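Local structure of CurH (Lyngbya majuscula, 3KG7) at residues C[33-36]-C[37-40]; C[77-81]-C[82-86]; C[106-110]-C[111-115]. The protein probably catalyses the dehydration of a 3-hydroxyacyl intermediate carried on acyl carrier protein, acting as the dehydratase domain of a module of the curacin polyketide synthase. One frame throughout, in Å; residues are numbered along the deposited sequence.

Contact 1. Residues C[33-36]-C[37-40]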
loop_
_atom_site.group_PDB
_atom_site.type_symbol
_atom_site.label_atom_id
_atom_site.label_comp_id
_atom_site.label_asym_id
_atom_site.label_seq_id
_atom_site.Cartn_x
_atom_site.Cartn_y
_atom_site.Cartn_z
ATOM N N ASN C 33 -6.740 -13.951 17.538
ATOM C CA ASN C 33 -6.040 -15.027 16.845
ATOM C C ASN C 33 -4.612 -14.646 16.472
ATOM O O ASN C 33 -3.666 -15.367 16.793
ATOM C CB ASN C 33 -6.800 -15.451 15.583
ATOM C CG ASN C 33 -7.464 -16.788 15.728
ATOM O OD1 ASN C 33 -7.610 -17.315 16.829
ATOM N ND2 ASN C 33 -7.868 -17.358 14.607
ATOM N N ASN C 34 -4.482 -13.519 15.778
ATOM C CA ASN C 34 -3.196 -12.974 15.379
ATOM C C ASN C 34 -2.343 -12.594 16.580
ATOM O O ASN C 34 -1.153 -12.931 16.646
ATOM C CB ASN C 34 -3.430 -11.714 14.546
ATOM C CG ASN C 34 -3.740 -12.016 13.106
ATOM O OD1 ASN C 34 -4.744 -12.665 12.787
ATOM N ND2 ASN C 34 -2.876 -11.537 12.211
ATOM N N HIS C 35 -2.981 -11.890 17.518
ATOM C CA HIS C 35 -2.323 -11.247 18.637
ATOM C C HIS C 35 -3.018 -11.598 19.950
ATOM O O HIS C 35 -3.625 -10.724 20.573
ATOM C CB HIS C 35 -2.384 -9.734 18.450
ATOM C CG HIS C 35 -1.562 -9.229 17.311
ATOM N ND1 HIS C 35 -0.274 -8.765 17.475
ATOM C CD2 HIS C 35 -1.844 -9.108 15.993
ATOM C CE1 HIS C 35 0.206 -8.391 16.301
ATOM N NE2 HIS C 35 -0.725 -8.592 15.386
ATOM N N PRO C 36 -2.920 -12.868 20.390
ATOM C CA PRO C 36 -3.593 -13.265 21.617
ATOM C C PRO C 36 -3.229 -12.427 22.832
ATOM O O PRO C 36 -4.008 -12.373 23.781
ATOM C CB PRO C 36 -3.130 -14.711 21.821
ATOM C CG PRO C 36 -1.934 -14.863 20.980
ATOM C CD PRO C 36 -2.195 -14.000 19.795
ATOM N N TRP C 37 -2.066 -11.782 22.805
ATOM C CA TRP C 37 -1.594 -11.002 23.958
ATOM C C TRP C 37 -2.527 -9.860 24.339
ATOM O O TRP C 37 -2.631 -9.516 25.510
ATOM C CB TRP C 37 -0.173 -10.472 23.740
ATOM C CG TRP C 37 0.004 -9.540 22.569
ATOM C CD1 TRP C 37 0.281 -9.891 21.277
ATOM C CD2 TRP C 37 -0.058 -8.109 22.592
ATOM N NE1 TRP C 37 0.383 -8.765 20.492
ATOM C CE2 TRP C 37 0.183 -7.658 21.276
ATOM C CE3 TRP C 37 -0.301 -7.160 23.599
ATOM C CZ2 TRP C 37 0.195 -6.300 20.937
ATOM C CZ3 TRP C 37 -0.293 -5.808 23.260
ATOM C CH2 TRP C 37 -0.041 -5.394 21.936
ATOM N N ILE C 38 -3.210 -9.283 23.354
ATOM C CA ILE C 38 -4.122 -8.168 23.624
ATOM C C ILE C 38 -5.198 -8.592 24.614
ATOM O O ILE C 38 -5.592 -7.821 25.485
ATOM C CB ILE C 38 -4.769 -7.608 22.347
ATOM C CG1 ILE C 38 -3.688 -7.241 21.334
ATOM C CG2 ILE C 38 -5.649 -6.397 22.673
ATOM C CD1 ILE C 38 -4.219 -6.991 19.964
ATOM N N GLY C 39 -5.649 -9.836 24.495
ATOM C CA GLY C 39 -6.633 -10.394 25.407
ATOM C C GLY C 39 -6.192 -10.412 26.853
ATOM O O GLY C 39 -7.016 -10.561 27.751
ATOM N N ASP C 40 -4.890 -10.264 27.085
ATOM C CA ASP C 40 -4.360 -10.205 28.445
ATOM C C ASP C 40 -3.976 -8.783 28.893
ATOM O O ASP C 40 -3.420 -8.599 29.979
ATOM C CB ASP C 40 -3.215 -11.211 28.631
ATOM C CG ASP C 40 -3.717 -12.644 28.853
ATOM O OD1 ASP C 40 -4.843 -12.843 29.374
ATOM O OD2 ASP C 40 -2.970 -13.582 28.503
#

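Contact 2. Residues C[77-81]-C[82-86]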
loop_
_atom_site.group_PDB
_atom_site.type_symbol
_atom_site.label_atom_id
_atom_site.label_comp_id
_atom_site.label_asym_id
_atom_site.label_seq_id
_atom_site.Cartn_x
_atom_site.Cartn_y
_atom_site.Cartn_z
ATOM N N LEU C 77 -7.354 1.282 20.140
ATOM C CA LEU C 77 -7.793 0.129 19.366
ATOM C C LEU C 77 -8.226 -0.936 20.363
ATOM O O LEU C 77 -7.390 -1.509 21.064
ATOM C CB LEU C 77 -6.657 -0.387 18.474
ATOM C CG LEU C 77 -6.987 -1.241 17.243
ATOM C CD1 LEU C 77 -5.812 -1.257 16.291
ATOM C CD2 LEU C 77 -7.366 -2.664 17.604
ATOM N N PHE C 78 -9.530 -1.181 20.448
ATOM C CA PHE C 78 -10.065 -2.210 21.350
ATOM C C PHE C 78 -10.794 -3.318 20.587
ATOM O O PHE C 78 -11.238 -3.129 19.449
ATOM C CB PHE C 78 -10.956 -1.599 22.444
ATOM C CG PHE C 78 -12.183 -0.903 21.922
ATOM C CD1 PHE C 78 -13.411 -1.570 21.867
ATOM C CD2 PHE C 78 -12.124 0.423 21.505
ATOM C CE1 PHE C 78 -14.561 -0.930 21.391
ATOM C CE2 PHE C 78 -13.262 1.069 21.024
ATOM C CZ PHE C 78 -14.485 0.394 20.969
ATOM N N LEU C 79 -10.893 -4.481 21.213
ATOM C CA LEU C 79 -11.572 -5.614 20.612
ATOM C C LEU C 79 -12.780 -5.938 21.467
ATOM O O LEU C 79 -12.667 -6.608 22.499
ATOM C CB LEU C 79 -10.617 -6.801 20.482
ATOM C CG LEU C 79 -9.305 -6.462 19.760
ATOM C CD1 LEU C 79 -8.394 -7.671 19.679
ATOM C CD2 LEU C 79 -9.555 -5.895 18.364
ATOM N N ALA C 80 -13.931 -5.418 21.046
ATOM C CA ALA C 80 -15.174 -5.553 21.803
ATOM C C ALA C 80 -15.515 -7.018 22.017
ATOM O O ALA C 80 -15.607 -7.482 23.148
ATOM C CB ALA C 80 -16.314 -4.834 21.091
ATOM N N GLU C 81 -15.666 -7.742 20.915
ATOM C CA GLU C 81 -16.031 -9.148 20.953
ATOM C C GLU C 81 -14.845 -10.074 20.719
ATOM O O GLU C 81 -13.825 -9.670 20.167
ATOM C CB GLU C 81 -17.146 -9.410 19.947
ATOM C CG GLU C 81 -18.480 -8.910 20.451
ATOM C CD GLU C 81 -19.201 -8.055 19.440
ATOM O OE1 GLU C 81 -19.369 -8.510 18.288
ATOM O OE2 GLU C 81 -19.605 -6.930 19.806
ATOM N N SER C 82 -15.002 -11.322 21.154
ATOM C CA SER C 82 -13.969 -12.347 21.039
ATOM C C SER C 82 -13.436 -12.503 19.616
ATOM O O SER C 82 -12.271 -12.850 19.425
ATOM C CB SER C 82 -14.503 -13.693 21.543
ATOM O OG SER C 82 -15.679 -14.079 20.842
ATOM N N ASN C 83 -14.292 -12.238 18.631
ATOM C CA ASN C 83 -13.963 -12.440 17.214
ATOM C C ASN C 83 -13.758 -11.151 16.408
ATOM O O ASN C 83 -13.609 -11.194 15.182
ATOM C CB ASN C 83 -15.034 -13.309 16.543
ATOM C CG ASN C 83 -16.441 -12.900 16.931
ATOM O OD1 ASN C 83 -16.851 -11.751 16.739
ATOM N ND2 ASN C 83 -17.187 -13.842 17.496
ATOM N N THR C 84 -13.751 -10.014 17.099
ATOM C CA THR C 84 -13.533 -8.720 16.462
ATOM C C THR C 84 -12.188 -8.679 15.748
ATOM O O THR C 84 -11.161 -9.038 16.328
ATOM C CB THR C 84 -13.622 -7.571 17.481
ATOM O OG1 THR C 84 -14.946 -7.538 18.035
ATOM C CG2 THR C 84 -13.309 -6.232 16.818
ATOM N N THR C 85 -12.224 -8.267 14.481
ATOM C CA THR C 85 -11.040 -8.057 13.656
ATOM C C THR C 85 -10.989 -6.596 13.279
ATOM O O THR C 85 -11.969 -6.041 12.807
ATOM C CB THR C 85 -11.093 -8.902 12.350
ATOM O OG1 THR C 85 -10.875 -10.280 12.665
ATOM C CG2 THR C 85 -10.038 -8.457 11.327
ATOM N N ARG C 86 -9.838 -5.979 13.497
ATOM C CA ARG C 86 -9.607 -4.612 13.066
ATOM C C ARG C 86 -8.503 -4.558 12.026
ATOM O O ARG C 86 -7.371 -4.962 12.279
ATOM C CB ARG C 86 -9.288 -3.710 14.265
ATOM C CG ARG C 86 -10.468 -3.554 15.194
ATOM C CD ARG C 86 -10.507 -2.188 15.804
ATOM N NE ARG C 86 -11.785 -1.543 15.538
ATOM C CZ ARG C 86 -11.944 -0.492 14.749
ATOM N NH1 ARG C 86 -10.907 0.075 14.150
ATOM N NH2 ARG C 86 -13.151 0.001 14.569
#

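Contact 3. Residues C[106-110]-C[111-115]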
loop_
_atom_site.group_PDB
_atom_site.type_symbol
_atom_site.label_atom_id
_atom_site.label_comp_id
_atom_site.label_asym_id
_atom_site.label_seq_id
_atom_site.Cartn_x
_atom_site.Cartn_y
_atom_site.Cartn_z
ATOM N N PHE C 106 -3.706 3.840 11.860
ATOM C CA PHE C 106 -5.156 3.854 11.681
ATOM C C PHE C 106 -5.699 2.432 11.745
ATOM O O PHE C 106 -4.981 1.480 11.423
ATOM C CB PHE C 106 -5.511 4.431 10.304
ATOM C CG PHE C 106 -5.317 5.918 10.182
ATOM C CD1 PHE C 106 -6.413 6.775 10.192
ATOM C CD2 PHE C 106 -4.045 6.465 10.028
ATOM C CE1 PHE C 106 -6.245 8.163 10.070
ATOM C CE2 PHE C 106 -3.866 7.851 9.911
ATOM C CZ PHE C 106 -4.964 8.697 9.928
ATOM N N SER C 107 -6.958 2.290 12.157
ATOM C CA SER C 107 -7.679 1.035 11.977
ATOM C C SER C 107 -9.150 1.280 11.711
ATOM O O SER C 107 -9.667 2.350 12.019
ATOM C CB SER C 107 -7.490 0.088 13.164
ATOM O OG SER C 107 -8.156 0.555 14.313
ATOM N N ARG C 108 -9.800 0.295 11.092
ATOM C CA ARG C 108 -11.249 0.268 10.920
ATOM C C ARG C 108 -11.714 -1.173 11.126
ATOM O O ARG C 108 -10.921 -2.111 10.988
ATOM C CB ARG C 108 -11.652 0.803 9.537
ATOM C CG ARG C 108 -11.484 -0.185 8.382
ATOM C CD ARG C 108 -11.784 0.419 7.003
ATOM N NE ARG C 108 -11.214 -0.409 5.933
ATOM C CZ ARG C 108 -11.331 -0.175 4.623
ATOM N NH1 ARG C 108 -12.009 0.870 4.172
ATOM N NH2 ARG C 108 -10.765 -1.000 3.754
ATOM N N ASP C 109 -12.990 -1.354 11.467
ATOM C CA ASP C 109 -13.528 -2.696 11.664
ATOM C C ASP C 109 -13.425 -3.469 10.366
ATOM O O ASP C 109 -13.706 -2.929 9.294
ATOM C CB ASP C 109 -14.977 -2.661 12.149
ATOM C CG ASP C 109 -15.479 -4.036 12.590
ATOM O OD1 ASP C 109 -15.577 -4.276 13.814
ATOM O OD2 ASP C 109 -15.755 -4.888 11.713
ATOM N N GLY C 110 -13.003 -4.725 10.473
ATOM C CA GLY C 110 -12.869 -5.607 9.324
ATOM C C GLY C 110 -14.196 -5.783 8.616
ATOM O O GLY C 110 -14.355 -5.345 7.476
ATOM N N ALA C 111 -15.151 -6.401 9.311
ATOM C CA ALA C 111 -16.446 -6.763 8.731
ATOM C C ALA C 111 -17.234 -5.565 8.185
ATOM O O ALA C 111 -17.328 -5.396 6.965
ATOM C CB ALA C 111 -17.283 -7.554 9.740
ATOM N N LYS C 112 -17.766 -4.735 9.088
ATOM C CA LYS C 112 -18.694 -3.639 8.749
ATOM C C LYS C 112 -18.182 -2.641 7.708
ATOM O O LYS C 112 -18.982 -1.957 7.056
ATOM C CB LYS C 112 -19.091 -2.853 10.003
ATOM C CG LYS C 112 -19.862 -3.631 11.055
ATOM C CD LYS C 112 -20.579 -2.688 12.033
ATOM C CE LYS C 112 -19.637 -1.668 12.685
ATOM N NZ LYS C 112 -18.595 -2.296 13.552
ATOM N N GLN C 113 -16.858 -2.562 7.565
ATOM C CA GLN C 113 -16.208 -1.542 6.741
ATOM C C GLN C 113 -16.664 -0.163 7.231
ATOM O O GLN C 113 -17.439 0.532 6.562
ATOM C CB GLN C 113 -16.497 -1.753 5.241
ATOM C CG GLN C 113 -16.026 -3.104 4.673
ATOM C CD GLN C 113 -14.538 -3.131 4.314
ATOM O OE1 GLN C 113 -14.124 -2.605 3.278
ATOM N NE2 GLN C 113 -13.736 -3.763 5.162
ATOM N N GLU C 114 -16.194 0.198 8.425
ATOM C CA GLU C 114 -16.524 1.464 9.082
ATOM C C GLU C 114 -15.545 2.565 8.647
ATOM O O GLU C 114 -14.684 2.329 7.794
ATOM C CB GLU C 114 -16.469 1.264 10.598
ATOM C CG GLU C 114 -17.410 2.150 11.404
ATOM C CD GLU C 114 -17.506 1.727 12.867
ATOM O OE1 GLU C 114 -16.464 1.346 13.461
ATOM O OE2 GLU C 114 -18.628 1.779 13.424
ATOM N N GLU C 115 -15.675 3.762 9.217
ATOM C CA GLU C 115 -14.728 4.835 8.926
ATOM C C GLU C 115 -13.437 4.642 9.726
ATOM O O GLU C 115 -13.463 4.128 10.853
ATOM C CB GLU C 115 -15.360 6.208 9.183
ATOM C CG GLU C 115 -14.834 7.315 8.266
ATOM C CD GLU C 115 -15.002 6.992 6.784
ATOM O OE1 GLU C 115 -16.165 6.910 6.314
ATOM O OE2 GLU C 115 -13.965 6.823 6.095
#

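Contact 1. Residues C[33-36]-C[37-40]
Trp37 and His35 project in the same direction and are joined at their edges by one bond: the indole NE1 gives its hydrogen to His35 ND1 at 3.1 Å, moderately bent. NE1 arrives almost exactly in the imidazole plane, at the edge of that ring, while ND1 sits tilted from the indole plane. The planes stand 74° apart and neither ring lies over the other's face. Trp37 reaches this place because its CG is set between its own backbone N and carbonyl carbon (chi1 61°), which carries the indole back along the chain toward His35. Histidine suits the spot because its second nitrogen, NE2, hydrogen-bonds Gln28, so both polar atoms of a buried ring have partners; this is consistent with the ring proton lying on NE2. Ile38 fills in beneath: its CD1 rests 3.6 Å from His35 CB, and its CG1 lies over the centre of one indole face. A phenylalanine in place of Trp37 would probably leave His35 ND1 without its donor and the imidazole freer to turn.

What positions these groups is a short 3-10 turn. Ile38 N bonds His35 O at 3.2 Å; a weak bond runs from Gly39 N to Pro36 O, and Asp40 N closes on Trp37 O at 2.9 Å. Pro36, with no N-H to offer, costs nothing in this first turn, and its ring favours the bend.

The turn lies between strands 24-30 and 41-43. Ile30 of the former packs on both His35 and Ile38, while Trp37 is met edge-to-face by His201 and touches Pro202 and Val203 at helix 202-207, tying this loop to the later part of the double hotdog fold.

Contact 2. Residues C[77-81]-C[82-86]
Glu81 and Thr84 close a type I beta turn, the reversal in the loop that leads from strand 66-73 to strand 86-92 of the double hotdog fold. Two hydrogen bonds hold it. In the backbone, Thr84 N donates to Glu81 O at 3.1 Å. From the side chain, Thr84 OG1 accepts Glu81 N at 3.0 Å, a bond made possible because OG1 stands beside its own backbone N (chi1 -63°), turned back toward the first arm. Between them, the two bonds let the threonine grip both backbone poles of Glu81. Ser82 and Asn83 take the two central places, where small polar residues are common in type I turns; both are exposed.

The apolar contacts lie farther from the bend. Thr84 CG2, the other branch of the threonine, meets Leu79 CD2 at 4.1 Å, and the same leucine methyl lies 4.0 Å from Arg86 CG. Leu77 also takes part: its side chain and that of Arg86 run alongside each other, pointing opposite ways, with CD2 of Leu77 3.7 Å from Arg86 CD. Arginine suits this place because its methylenes serve as an apolar surface for two buried leucines, while its charged end goes on to polar company. There Arg86 NH1 hydrogen-bonds Ser107 of strand 101-109, and a long, weak ion pair links its NH2 to Glu114. On the way to that end the chain skirts the first arm, where Arg86 CD passes 3.8 Å from Phe78 O.

Contact 3. Residues C[106-110]-C[111-115]
Asp109 and Gly110 meet Ala111 to Gln113 at the tip of a beta hairpin, where strand 101-109 turns back toward strand 117-124. The closely knit part is this tip. Gln113 NE2 donates to Gly110 O at 2.9 Å, in the plane of the carbonyl, with Gly110 O also close to the plane of the glutamine amide; a bend at chi2 (-82°) folds the glutamine back over the turn to make this bond. On the Asp109 side, OD2 accepts a weak bond from Lys112 N at 3.3 Å and lies 2.9 Å from Ala111 N. Aspartate is apt here: its short side chain, with CG anti to the backbone N (chi1 -170°), keeps OD2 near the backbone at the turn.

The looser side is made of long polar and charged chains at the surface. Lys112 curls back, bent at chi3 and chi4, but its NZ stays 3.6 Å from Asp109 OD1, a long salt bridge. Gln113 OE1 lies over one face of the Arg108 guanidinium, offset toward the rim, with the planes 53° apart. That guanidinium is held chiefly by salt bridges to Glu17 of the second subunit and to Glu87, so the hairpin helps build the dimer contact. Along its aliphatic stem, Arg108 CD rests 3.6 Å from Glu114 O.

The three contacts follow one another along the chain and step across the N-terminal half of the double hotdog fold, at the ends of strands 24-30, 86-92 and 101-109, which are neighbours in that order. The centres of contacts 1 and 2 are about 10 Å apart, and Ile38 CD1 touches Leu79 CD1 at 4.2 Å. Contacts 2 and 3, about 11 Å apart, are joined by probable hydrogen bonds, among them Thr85 O to Gly110 N at 2.9 Å. Contacts 1 and 3 do not touch, their centres lying about 19 Å apart. Contact 2 therefore bridges from the partly buried turn of contact 1 to the hairpin of contact 3, which meets the second subunit.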